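Local coordinates for protein chorismate synthase (Aquifex aeolicus, PDB 1Q1L) that probably catalyses the FMN-dependent elimination of phosphate from 5-enolpyruvylshikimate-3-phosphate to give chorismate, the last step of the shikimate pathway, at residues E16-E27 with P79-W89. Sequence-based numbering, arbitrary orientation.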
ATOM      1  N   GLU A  16     -20.916   4.442  12.533  1.00 44.23           N
ATOM      2  CA  GLU A  16     -22.160   4.545  11.776  1.00 47.05           C
ATOM      3  C   GLU A  16     -22.822   5.861  12.183  1.00 47.19           C
ATOM      4  O   GLU A  16     -22.541   6.393  13.258  1.00 47.16           O
ATOM      5  CB  GLU A  16     -23.118   3.389  12.087  1.00 49.63           C
ATOM      6  CG  GLU A  16     -22.515   2.152  12.744  1.00 54.33           C
ATOM      7  CD  GLU A  16     -21.340   1.555  11.990  1.00 55.25           C
ATOM      8  OE1 GLU A  16     -21.385   1.479  10.744  1.00 58.37           O
ATOM      9  OE2 GLU A  16     -20.372   1.140  12.659  1.00 55.76           O
ATOM     10  N   SER A  17     -23.699   6.383  11.331  1.00 46.43           N
ATOM     11  CA  SER A  17     -24.374   7.644  11.618  1.00 50.14           C
ATOM     12  C   SER A  17     -25.160   7.606  12.927  1.00 51.33           C
ATOM     13  O   SER A  17     -25.201   8.592  13.662  1.00 51.58           O
ATOM     14  CB  SER A  17     -25.292   8.027  10.455  1.00 50.22           C
ATOM     15  OG  SER A  17     -25.994   6.899   9.962  1.00 53.01           O
ATOM     16  N   HIS A  18     -25.778   6.468  13.222  1.00 52.46           N
ATOM     17  CA  HIS A  18     -26.537   6.329  14.457  1.00 54.33           C
ATOM     18  C   HIS A  18     -25.910   5.275  15.355  1.00 53.35           C
ATOM     19  O   HIS A  18     -26.502   4.234  15.636  1.00 54.91           O
ATOM     20  CB  HIS A  18     -27.998   5.981  14.155  1.00 56.74           C
ATOM     21  CG  HIS A  18     -28.726   7.057  13.409  1.00 59.90           C
ATOM     22  ND1 HIS A  18     -28.680   7.173  12.036  1.00 62.25           N
ATOM     23  CD2 HIS A  18     -29.467   8.101  13.850  1.00 61.48           C
ATOM     24  CE1 HIS A  18     -29.361   8.242  11.663  1.00 63.00           C
ATOM     25  NE2 HIS A  18     -29.849   8.823  12.745  1.00 63.83           N
ATOM     26  N   GLY A  19     -24.692   5.561  15.793  1.00 51.04           N
ATOM     27  CA  GLY A  19     -23.978   4.654  16.665  1.00 46.76           C
ATOM     28  C   GLY A  19     -23.367   5.488  17.763  1.00 44.77           C
ATOM     29  O   GLY A  19     -23.636   6.683  17.850  1.00 43.71           O
ATOM     30  N   LYS A  20     -22.542   4.873  18.601  1.00 43.72           N
ATOM     31  CA  LYS A  20     -21.910   5.599  19.690  1.00 43.38           C
ATOM     32  C   LYS A  20     -21.172   6.828  19.169  1.00 42.70           C
ATOM     33  O   LYS A  20     -21.268   7.909  19.750  1.00 42.29           O
ATOM     34  CB  LYS A  20     -20.948   4.679  20.436  1.00 44.36           C
ATOM     35  CG  LYS A  20     -21.616   3.408  20.953  1.00 48.12           C
ATOM     36  CD  LYS A  20     -20.638   2.536  21.721  1.00 48.21           C
ATOM     37  CE  LYS A  20     -21.313   1.278  22.247  1.00 49.52           C
ATOM     38  NZ  LYS A  20     -20.375   0.491  23.094  1.00 51.33           N
ATOM     39  N   GLY A  21     -20.447   6.671  18.066  1.00 40.54           N
ATOM     40  CA  GLY A  21     -19.715   7.799  17.518  1.00 39.40           C
ATOM     41  C   GLY A  21     -18.828   7.454  16.337  1.00 37.07           C
ATOM     42  O   GLY A  21     -18.909   6.364  15.779  1.00 35.95           O
ATOM     43  N   LEU A  22     -17.979   8.400  15.954  1.00 35.75           N
ATOM     44  CA  LEU A  22     -17.068   8.196  14.832  1.00 35.91           C
ATOM     45  C   LEU A  22     -15.652   8.121  15.373  1.00 34.70           C
ATOM     46  O   LEU A  22     -15.274   8.900  16.248  1.00 33.52           O
ATOM     47  CB  LEU A  22     -17.176   9.358  13.845  1.00 34.95           C
ATOM     48  CG  LEU A  22     -18.593   9.713  13.384  1.00 36.88           C
ATOM     49  CD1 LEU A  22     -18.538  10.945  12.493  1.00 36.72           C
ATOM     50  CD2 LEU A  22     -19.212   8.538  12.651  1.00 36.54           C
ATOM     51  N   THR A  23     -14.872   7.177  14.858  1.00 33.53           N
ATOM     52  CA  THR A  23     -13.496   7.021  15.305  1.00 31.74           C
ATOM     53  C   THR A  23     -12.527   7.171  14.140  1.00 31.21           C
ATOM     54  O   THR A  23     -12.809   6.742  13.024  1.00 30.71           O
ATOM     55  CB  THR A  23     -13.274   5.640  15.959  1.00 33.57           C
ATOM     56  OG1 THR A  23     -14.274   5.423  16.958  1.00 35.59           O
ATOM     57  CG2 THR A  23     -11.902   5.573  16.631  1.00 32.88           C
ATOM     58  N   ALA A  24     -11.380   7.781  14.409  1.00 31.21           N
ATOM     59  CA  ALA A  24     -10.364   7.968  13.386  1.00 30.25           C
ATOM     60  C   ALA A  24      -8.991   7.840  14.001  1.00 29.47           C
ATOM     61  O   ALA A  24      -8.774   8.246  15.142  1.00 29.16           O
ATOM     62  CB  ALA A  24     -10.502   9.343  12.740  1.00 29.35           C
ATOM     63  N   ILE A  25      -8.077   7.250  13.240  1.00 27.84           N
ATOM     64  CA  ILE A  25      -6.696   7.113  13.664  1.00 27.65           C
ATOM     65  C   ILE A  25      -5.864   7.621  12.501  1.00 26.97           C
ATOM     66  O   ILE A  25      -5.991   7.137  11.374  1.00 27.40           O
ATOM     67  CB  ILE A  25      -6.300   5.644  13.969  1.00 27.40           C
ATOM     68  CG1 ILE A  25      -7.093   5.125  15.177  1.00 26.84           C
ATOM     69  CG2 ILE A  25      -4.807   5.574  14.265  1.00 25.87           C
ATOM     70  CD1 ILE A  25      -6.783   3.685  15.578  1.00 23.56           C
ATOM     71  N   LEU A  26      -5.030   8.613  12.788  1.00 28.59           N
ATOM     72  CA  LEU A  26      -4.152   9.241  11.811  1.00 28.92           C
ATOM     73  C   LEU A  26      -2.712   8.984  12.223  1.00 29.09           C
ATOM     74  O   LEU A  26      -2.337   9.250  13.360  1.00 28.34           O
ATOM     75  CB  LEU A  26      -4.390  10.756  11.778  1.00 26.63           C
ATOM     76  CG  LEU A  26      -3.351  11.565  10.993  1.00 27.58           C
ATOM     77  CD1 LEU A  26      -3.343  11.108   9.543  1.00 26.78           C
ATOM     78  CD2 LEU A  26      -3.661  13.048  11.084  1.00 26.70           C
ATOM     79  N   GLU A  27      -1.905   8.487  11.294  1.00 30.40           N
ATOM     80  CA  GLU A  27      -0.512   8.202  11.593  1.00 30.84           C
ATOM     81  C   GLU A  27       0.430   8.867  10.598  1.00 29.90           C
ATOM     82  O   GLU A  27       0.162   8.886   9.400  1.00 31.90           O
ATOM     83  CB  GLU A  27      -0.273   6.691  11.571  1.00 35.71           C
ATOM     84  CG  GLU A  27       1.128   6.293  11.984  1.00 41.97           C
ATOM     85  CD  GLU A  27       1.384   4.806  11.829  1.00 46.23           C
ATOM     86  OE1 GLU A  27       1.615   4.359  10.688  1.00 48.68           O
ATOM     87  OE2 GLU A  27       1.347   4.084  12.849  1.00 51.12           O
ATOM     88  N   PRO A  79       0.604   7.392  16.724  1.00 31.45           N
ATOM     89  CA  PRO A  79      -0.693   7.582  16.066  1.00 30.82           C
ATOM     90  C   PRO A  79      -1.640   8.469  16.869  1.00 32.37           C
ATOM     91  O   PRO A  79      -1.677   8.405  18.105  1.00 31.11           O
ATOM     92  CB  PRO A  79      -1.232   6.155  15.930  1.00 30.46           C
ATOM     93  CG  PRO A  79      -0.001   5.303  15.949  1.00 32.17           C
ATOM     94  CD  PRO A  79       0.843   5.967  17.005  1.00 30.39           C
ATOM     95  N   ILE A  80      -2.409   9.285  16.153  1.00 30.60           N
ATOM     96  CA  ILE A  80      -3.373  10.180  16.774  1.00 28.90           C
ATOM     97  C   ILE A  80      -4.767   9.589  16.590  1.00 30.69           C
ATOM     98  O   ILE A  80      -5.235   9.421  15.461  1.00 29.82           O
ATOM     99  CB  ILE A  80      -3.334  11.573  16.121  1.00 28.58           C
ATOM    100  CG1 ILE A  80      -1.920  12.151  16.222  1.00 28.71           C
ATOM    101  CG2 ILE A  80      -4.358  12.490  16.786  1.00 28.03           C
ATOM    102  CD1 ILE A  80      -1.723  13.448  15.469  1.00 27.11           C
ATOM    103  N   ALA A  81      -5.424   9.268  17.701  1.00 29.58           N
ATOM    104  CA  ALA A  81      -6.759   8.691  17.664  1.00 30.76           C
ATOM    105  C   ALA A  81      -7.773   9.718  18.146  1.00 31.61           C
ATOM    106  O   ALA A  81      -7.561  10.391  19.154  1.00 30.31           O
ATOM    107  CB  ALA A  81      -6.819   7.431  18.540  1.00 28.36           C
ATOM    108  N   LEU A  82      -8.878   9.826  17.416  1.00 32.97           N
ATOM    109  CA  LEU A  82      -9.925  10.779  17.746  1.00 32.92           C
ATOM    110  C   LEU A  82     -11.262  10.070  17.824  1.00 34.96           C
ATOM    111  O   LEU A  82     -11.491   9.079  17.124  1.00 34.50           O
ATOM    112  CB  LEU A  82     -10.014  11.856  16.658  1.00 32.58           C
ATOM    113  CG  LEU A  82      -8.733  12.538  16.172  1.00 33.23           C
ATOM    114  CD1 LEU A  82      -9.042  13.349  14.919  1.00 33.47           C
ATOM    115  CD2 LEU A  82      -8.153  13.428  17.264  1.00 32.29           C
ATOM    116  N   PHE A  83     -12.145  10.571  18.683  1.00 33.79           N
ATOM    117  CA  PHE A  83     -13.480  10.006  18.792  1.00 35.81           C
ATOM    118  C   PHE A  83     -14.473  11.161  18.779  1.00 36.28           C
ATOM    119  O   PHE A  83     -14.286  12.150  19.478  1.00 36.38           O
ATOM    120  CB  PHE A  83     -13.647   9.195  20.078  1.00 36.64           C
ATOM    121  CG  PHE A  83     -14.960   8.462  20.154  1.00 36.87           C
ATOM    122  CD1 PHE A  83     -15.277   7.485  19.211  1.00 35.10           C
ATOM    123  CD2 PHE A  83     -15.896   8.774  21.139  1.00 37.61           C
ATOM    124  CE1 PHE A  83     -16.507   6.830  19.243  1.00 35.07           C
ATOM    125  CE2 PHE A  83     -17.132   8.124  21.180  1.00 36.98           C
ATOM    126  CZ  PHE A  83     -17.438   7.152  20.230  1.00 36.51           C
ATOM    127  N   ILE A  84     -15.512  11.039  17.961  1.00 38.26           N
ATOM    128  CA  ILE A  84     -16.539  12.069  17.862  1.00 41.80           C
ATOM    129  C   ILE A  84     -17.871  11.450  18.266  1.00 44.78           C
ATOM    130  O   ILE A  84     -18.440  10.654  17.520  1.00 44.12           O
ATOM    131  CB  ILE A  84     -16.686  12.602  16.417  1.00 39.54           C
ATOM    132  CG1 ILE A  84     -15.374  13.229  15.945  1.00 38.72           C
ATOM    133  CG2 ILE A  84     -17.811  13.630  16.357  1.00 38.33           C
ATOM    134  CD1 ILE A  84     -15.362  13.559  14.462  1.00 34.70           C
ATOM    135  N   ARG A  85     -18.366  11.809  19.444  1.00 49.55           N
ATOM    136  CA  ARG A  85     -19.636  11.266  19.906  1.00 55.52           C
ATOM    137  C   ARG A  85     -20.785  11.759  19.037  1.00 57.62           C
ATOM    138  O   ARG A  85     -20.787  12.904  18.588  1.00 57.51           O
ATOM    139  CB  ARG A  85     -19.888  11.656  21.365  1.00 57.34           C
ATOM    140  CG  ARG A  85     -18.940  10.992  22.352  1.00 61.56           C
ATOM    141  CD  ARG A  85     -19.400  11.190  23.790  1.00 65.48           C
ATOM    142  NE  ARG A  85     -18.523  10.512  24.745  1.00 69.08           N
ATOM    143  CZ  ARG A  85     -18.727  10.482  26.059  1.00 70.96           C
ATOM    144  NH1 ARG A  85     -19.782  11.091  26.586  1.00 70.57           N
ATOM    145  NH2 ARG A  85     -17.872   9.844  26.850  1.00 71.06           N
ATOM    146  N   ASN A  86     -21.753  10.883  18.786  1.00 62.29           N
ATOM    147  CA  ASN A  86     -22.909  11.253  17.980  1.00 67.44           C
ATOM    148  C   ASN A  86     -23.950  11.957  18.847  1.00 71.22           C
ATOM    149  O   ASN A  86     -24.823  12.659  18.337  1.00 72.44           O
ATOM    150  CB  ASN A  86     -23.512  10.018  17.305  1.00 66.70           C
ATOM    151  CG  ASN A  86     -22.683   9.537  16.123  1.00 67.46           C
ATOM    152  OD1 ASN A  86     -22.335  10.318  15.233  1.00 65.69           O
ATOM    153  ND2 ASN A  86     -22.367   8.247  16.104  1.00 67.06           N
ATOM    154  N   ARG A  87     -23.837  11.768  20.161  1.00 75.02           N
ATOM    155  CA  ARG A  87     -24.733  12.390  21.136  1.00 78.11           C
ATOM    156  C   ARG A  87     -26.196  11.983  21.000  1.00 79.94           C
ATOM    157  O   ARG A  87     -26.850  11.660  21.992  1.00 80.19           O
ATOM    158  CB  ARG A  87     -24.603  13.910  21.055  1.00 78.67           C
ATOM    159  CG  ARG A  87     -23.194  14.399  21.329  1.00 79.65           C
ATOM    160  CD  ARG A  87     -23.103  15.911  21.321  1.00 80.50           C
ATOM    161  NE  ARG A  87     -21.748  16.367  21.620  1.00 81.50           N
ATOM    162  CZ  ARG A  87     -21.093  16.083  22.743  1.00 82.10           C
ATOM    163  NH1 ARG A  87     -21.667  15.341  23.680  1.00 82.39           N
ATOM    164  NH2 ARG A  87     -19.863  16.541  22.928  1.00 81.68           N
ATOM    165  N   ASP A  88     -26.711  12.005  19.776  1.00 81.85           N
ATOM    166  CA  ASP A  88     -28.092  11.617  19.522  1.00 83.67           C
ATOM    167  C   ASP A  88     -28.167  10.103  19.664  1.00 84.16           C
ATOM    168  O   ASP A  88     -28.824   9.421  18.877  1.00 84.27           O
ATOM    169  CB  ASP A  88     -28.504  12.030  18.109  1.00 84.38           C
ATOM    170  CG  ASP A  88     -28.230  13.493  17.829  1.00 85.89           C
ATOM    171  OD1 ASP A  88     -28.760  14.351  18.565  1.00 86.60           O
ATOM    172  OD2 ASP A  88     -27.481  13.785  16.874  1.00 87.52           O
ATOM    173  N   TRP A  89     -27.479   9.591  20.680  1.00 84.28           N
ATOM    174  CA  TRP A  89     -27.431   8.162  20.942  1.00 84.93           C
ATOM    175  C   TRP A  89     -28.218   7.821  22.204  1.00 85.24           C
ATOM    176  O   TRP A  89     -29.133   8.550  22.592  1.00 85.91           O
ATOM    177  CB  TRP A  89     -25.974   7.721  21.099  1.00 84.31           C
ATOM    178  CG  TRP A  89     -25.780   6.239  21.059  1.00 83.63           C
ATOM    179  CD1 TRP A  89     -26.048   5.407  20.011  1.00 83.50           C
ATOM    180  CD2 TRP A  89     -25.274   5.412  22.112  1.00 83.24           C
ATOM    181  NE1 TRP A  89     -25.738   4.111  20.344  1.00 83.30           N
ATOM    182  CE2 TRP A  89     -25.261   4.083  21.628  1.00 83.44           C
ATOM    183  CE3 TRP A  89     -24.830   5.662  23.417  1.00 83.27           C
ATOM    184  CZ2 TRP A  89     -24.821   3.007  22.406  1.00 83.46           C
ATOM    185  CZ3 TRP A  89     -24.392   4.589  24.191  1.00 83.84           C
ATOM    186  CH2 TRP A  89     -24.392   3.279  23.680  1.00 83.65           C
TER
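Leu-22, Ala-24 and Leu-26 pair with Ile-84, Leu-82 and Ile-80 as the hydrogen-bonded pairs of an antiparallel ladder, strands 21-27 and 80-85 running at 167° to each other. Each pair exchanges two N-H...O bonds, as in Leu-22 N to Ile-84 O and Ile-84 N to Leu-22 O, both 2.8 Å. Beyond Arg-85 the backbone bond Asn-86 N to Lys-20 O prolongs the ladder into the loop. The Asn-86 amide suits this loop because it can donate and accept at once: ND2 gives a nearly straight bond (162°) to Gly-19 O at 2.7 Å, reaching it from above the carbonyl plane, and a weak one to Glu-16 O, while OD1 accepts from Arg-140.

Phe-83, with CG anti to its backbone N (chi1 -173°), lays its ring along the neighbouring strand; Gly-21, with no side chain, lets Phe-83 CZ come 3.6 Å from its CA, which also lies close to Ile-84 O. Thr-23 OG1 meets the edge of the Phe-83 ring in its plane, 3.2 Å from Phe-83 CD1. At the loop end, the extended Lys-20 chain runs alongside the poorly ordered Trp-89, its CG over one indole face in a CH-pi contact, and carries NZ to Glu-65 of the second subunit. Ile-25 packs CG1 on Ala-81 CB (4.1 Å) and CG2 on Pro-79.

These are the central strands of a four-stranded antiparallel sheet, flanked by 10-14 and 64-68, one layer of the enzyme's beta-alpha-beta sandwich. Leu-22, Ala-24, Leu-26 and Leu-82 meet Ala-143, Val-148, Val-151 and Ala-147 of helix 142-157, apolar side chains suited to this buried face; on the other, Thr-23 packs against Ala-81 of the second subunit, bringing the sheet into the tetramer interface.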